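Local coordinates for DUF3244 domain-containing protein (Bacteroides vulgatus ATCC 8482, PDB 3D33), which is of unknown function but folds as an immunoglobulin-like beta-sandwich of the DUF3244 family, at residues 38-43 / 53-58. Sequence-based numbering, arbitrary orientation.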
ATOM      1  N   TYR A  38       9.900   7.667   7.191  1.00 31.69           N
ATOM      2  CA  TYR A  38      10.133   6.401   6.511  1.00 29.98           C
ATOM      3  C   TYR A  38       9.239   5.258   7.006  1.00 28.44           C
ATOM      4  O   TYR A  38       9.614   4.080   6.954  1.00 26.21           O
ATOM      5  CB  TYR A  38      11.577   5.952   6.724  1.00 33.26           C
ATOM      6  CG  TYR A  38      12.640   6.808   6.074  1.00 35.59           C
ATOM      7  CD1 TYR A  38      12.478   7.313   4.792  1.00 34.46           C
ATOM      8  CD2 TYR A  38      13.837   7.073   6.740  1.00 39.90           C
ATOM      9  CE1 TYR A  38      13.468   8.079   4.195  1.00 39.40           C
ATOM     10  CE2 TYR A  38      14.827   7.835   6.155  1.00 40.73           C
ATOM     11  CZ  TYR A  38      14.644   8.338   4.880  1.00 41.66           C
ATOM     12  OH  TYR A  38      15.646   9.102   4.289  1.00 39.98           O
ATOM     13  N   LEU A  39       8.088   5.603   7.547  1.00 26.35           N
ATOM     14  CA  LEU A  39       7.076   4.614   7.840  1.00 27.20           C
ATOM     15  C   LEU A  39       5.882   4.936   6.971  1.00 25.51           C
ATOM     16  O   LEU A  39       5.388   6.073   6.979  1.00 26.64           O
ATOM     17  CB  LEU A  39       6.686   4.661   9.301  1.00 28.85           C
ATOM     18  CG  LEU A  39       5.855   3.492   9.824  1.00 28.83           C
ATOM     19  CD1 LEU A  39       6.673   2.211   9.859  1.00 32.82           C
ATOM     20  CD2 LEU A  39       5.329   3.848  11.213  1.00 29.34           C
ATOM     21  N   LEU A  40       5.423   3.910   6.259  1.00 23.48           N
ATOM     22  CA  LEU A  40       4.213   3.955   5.463  1.00 22.98           C
ATOM     23  C   LEU A  40       3.082   3.324   6.283  1.00 22.41           C
ATOM     24  O   LEU A  40       3.283   2.278   6.863  1.00 20.53           O
ATOM     25  CB  LEU A  40       4.470   3.181   4.194  1.00 26.43           C
ATOM     26  CG  LEU A  40       3.466   3.062   3.071  1.00 32.90           C
ATOM     27  CD1 LEU A  40       4.254   2.617   1.813  1.00 33.47           C
ATOM     28  CD2 LEU A  40       2.384   2.049   3.418  1.00 31.84           C
ATOM     29  N   THR A  41       1.926   3.986   6.348  1.00 20.75           N
ATOM     30  CA  THR A  41       0.784   3.464   7.092  1.00 19.99           C
ATOM     31  C   THR A  41      -0.398   3.310   6.162  1.00 19.69           C
ATOM     32  O   THR A  41      -0.779   4.264   5.469  1.00 20.53           O
ATOM     33  CB  THR A  41       0.379   4.379   8.290  1.00 20.15           C
ATOM     34  OG1 THR A  41       1.466   4.478   9.221  1.00 22.09           O
ATOM     35  CG2 THR A  41      -0.888   3.842   9.021  1.00 18.80           C
ATOM     36  N   LEU A  42      -0.992   2.125   6.180  1.00 18.30           N
ATOM     37  CA  LEU A  42      -2.229   1.856   5.476  1.00 17.83           C
ATOM     38  C   LEU A  42      -3.357   1.668   6.474  1.00 20.44           C
ATOM     39  O   LEU A  42      -3.219   0.951   7.447  1.00 21.01           O
ATOM     40  CB  LEU A  42      -2.118   0.609   4.599  1.00 20.32           C
ATOM     41  CG  LEU A  42      -3.380   0.156   3.876  1.00 22.27           C
ATOM     42  CD1 LEU A  42      -3.028  -0.566   2.557  1.00 23.68           C
ATOM     43  CD2 LEU A  42      -4.286  -0.739   4.754  1.00 22.92           C
ATOM     44  N   LYS A  43      -4.466   2.336   6.207  1.00 19.97           N
ATOM     45  CA  LYS A  43      -5.686   2.128   6.987  1.00 20.33           C
ATOM     46  C   LYS A  43      -6.816   1.707   6.088  1.00 20.91           C
ATOM     47  O   LYS A  43      -6.909   2.159   4.956  1.00 23.33           O
ATOM     48  CB  LYS A  43      -6.029   3.400   7.712  1.00 22.19           C
ATOM     49  CG  LYS A  43      -5.002   3.710   8.781  1.00 26.70           C
ATOM     50  CD  LYS A  43      -5.518   4.692   9.781  1.00 26.65           C
ATOM     51  CE  LYS A  43      -4.495   4.929  10.863  1.00 26.32           C
ATOM     52  NZ  LYS A  43      -5.165   5.471  12.072  1.00 25.76           N
ATOM     53  N   ILE A  53      -0.459  -6.631  -0.323  1.00 19.25           N
ATOM     54  CA  ILE A  53       0.234  -5.355  -0.543  1.00 19.78           C
ATOM     55  C   ILE A  53       1.556  -5.722  -1.237  1.00 20.39           C
ATOM     56  O   ILE A  53       2.241  -6.640  -0.812  1.00 19.08           O
ATOM     57  CB  ILE A  53       0.539  -4.604   0.767  1.00 19.86           C
ATOM     58  CG1 ILE A  53      -0.766  -4.277   1.488  1.00 25.47           C
ATOM     59  CG2 ILE A  53       1.399  -3.347   0.504  1.00 21.07           C
ATOM     60  CD1 ILE A  53      -0.591  -3.602   2.840  1.00 26.91           C
ATOM     61  N   ARG A  54       1.850  -5.044  -2.335  1.00 20.59           N
ATOM     62  CA  ARG A  54       3.084  -5.271  -3.079  1.00 21.87           C
ATOM     63  C   ARG A  54       3.732  -3.916  -3.393  1.00 18.33           C
ATOM     64  O   ARG A  54       3.058  -2.959  -3.785  1.00 20.98           O
ATOM     65  CB  ARG A  54       2.786  -6.065  -4.344  1.00 22.91           C
ATOM     66  CG  ARG A  54       3.953  -6.543  -5.129  1.00 27.85           C
ATOM     67  CD  ARG A  54       3.476  -7.632  -6.142  1.00 29.48           C
ATOM     68  NE  ARG A  54       3.155  -8.925  -5.512  1.00 39.74           N
ATOM     69  CZ  ARG A  54       1.961  -9.550  -5.518  1.00 42.89           C
ATOM     70  NH1 ARG A  54       0.878  -9.031  -6.094  1.00 33.64           N
ATOM     71  NH2 ARG A  54       1.829 -10.724  -4.913  1.00 45.19           N
ATOM     72  N   ILE A  55       5.033  -3.815  -3.146  1.00 18.87           N
ATOM     73  CA  ILE A  55       5.761  -2.616  -3.451  1.00 18.61           C
ATOM     74  C   ILE A  55       6.860  -3.013  -4.438  1.00 17.69           C
ATOM     75  O   ILE A  55       7.592  -3.996  -4.190  1.00 16.44           O
ATOM     76  CB  ILE A  55       6.366  -1.970  -2.199  1.00 20.14           C
ATOM     77  CG1 ILE A  55       5.276  -1.616  -1.186  1.00 21.05           C
ATOM     78  CG2 ILE A  55       7.212  -0.724  -2.557  1.00 18.40           C
ATOM     79  CD1 ILE A  55       5.795  -1.097   0.081  1.00 21.90           C
ATOM     80  N   THR A  56       6.942  -2.284  -5.545  1.00 16.81           N
ATOM     81  CA  THR A  56       7.830  -2.566  -6.677  1.00 17.14           C
ATOM     82  C   THR A  56       8.685  -1.336  -7.051  1.00 16.87           C
ATOM     83  O   THR A  56       8.144  -0.223  -7.199  1.00 19.84           O
ATOM     84  CB  THR A  56       6.966  -3.005  -7.919  1.00 18.25           C
ATOM     85  OG1 THR A  56       6.138  -4.124  -7.573  1.00 17.99           O
ATOM     86  CG2 THR A  56       7.868  -3.389  -9.087  1.00 18.30           C
ATOM     87  N   ASP A  57       9.999  -1.511  -7.196  1.00 18.86           N
ATOM     88  CA  ASP A  57      10.857  -0.372  -7.564  1.00 19.81           C
ATOM     89  C   ASP A  57      10.653  -0.041  -9.044  1.00 20.50           C
ATOM     90  O   ASP A  57      10.492  -0.939  -9.881  1.00 22.23           O
ATOM     91  CB  ASP A  57      12.328  -0.615  -7.246  1.00 21.39           C
ATOM     92  CG  ASP A  57      13.079  -1.200  -8.406  1.00 21.98           C
ATOM     93  OD1 ASP A  57      13.059  -2.436  -8.542  1.00 22.92           O
ATOM     94  OD2 ASP A  57      13.679  -0.425  -9.182  1.00 22.38           O
HETATM   95  N   MSE A  58      10.712   1.240  -9.375  1.00 19.73           N
HETATM   96  CA  MSE A  58      10.435   1.668 -10.748  0.50 20.22           C
HETATM   97  C   MSE A  58      11.646   1.681 -11.699  1.00 21.15           C
HETATM   98  O   MSE A  58      11.478   1.902 -12.915  1.00 22.16           O
HETATM   99  CB  MSE A  58       9.741   3.018 -10.714  0.50 21.38           C
HETATM  100  CG  MSE A  58       8.395   2.927 -10.042  0.50 25.80           C
HETATM  101 SE   MSE A  58       7.061   2.157 -11.205  0.38 27.45          SE
HETATM  102  CE  MSE A  58       6.963   3.883 -12.476  0.50 17.24           C
TER
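Leu42 and Ile53 meet tip to tip, with 3.9 Å between Leu42 CD1 and Ile53 CD1, and no hydrogen bond spans the two segments. Two residues along each strand a second pair repeats it: Leu40 CD1 lies 4.4 Å from Ile55 CD1, a looser approach. Both contacts are methyl against methyl, so the contact is apolar. With the CA atoms of Leu42 and Ile53 9.7 Å apart and those of Leu40 and Ile55 11.2 Å, the two strands cannot be hydrogen-bonded neighbours; they belong to opposing sheets. The pairing order, 40 with 55 and 42 with 53, also shows that the strands run in broadly opposite senses. Torsions account for the reach of Ile53: CG1 stands anti to the carbonyl carbon and chi2 is 177°, which extends CD1 toward Leu42. On Leu42, CG lies anti to the backbone N (chi1 176°) and chi2 is 151°, which carries CD1 away from the main chain to meet Ile53 CD1. The segments bury 108 Å² between them, and neighbouring strands complete the packing: Leu42 also touches Val33 and Ile93, and Ile53 touches Ile79 and Leu91. Backbone hydrogen bonds of Leu40 with Ile79 and of Leu42 with Ile77 tie strand 39-44 into its own sheet. Alternate residues pointing inward from two antiparallel sheets, near the chain's centre, are the interior packing of an immunoglobulin-like beta-sandwich.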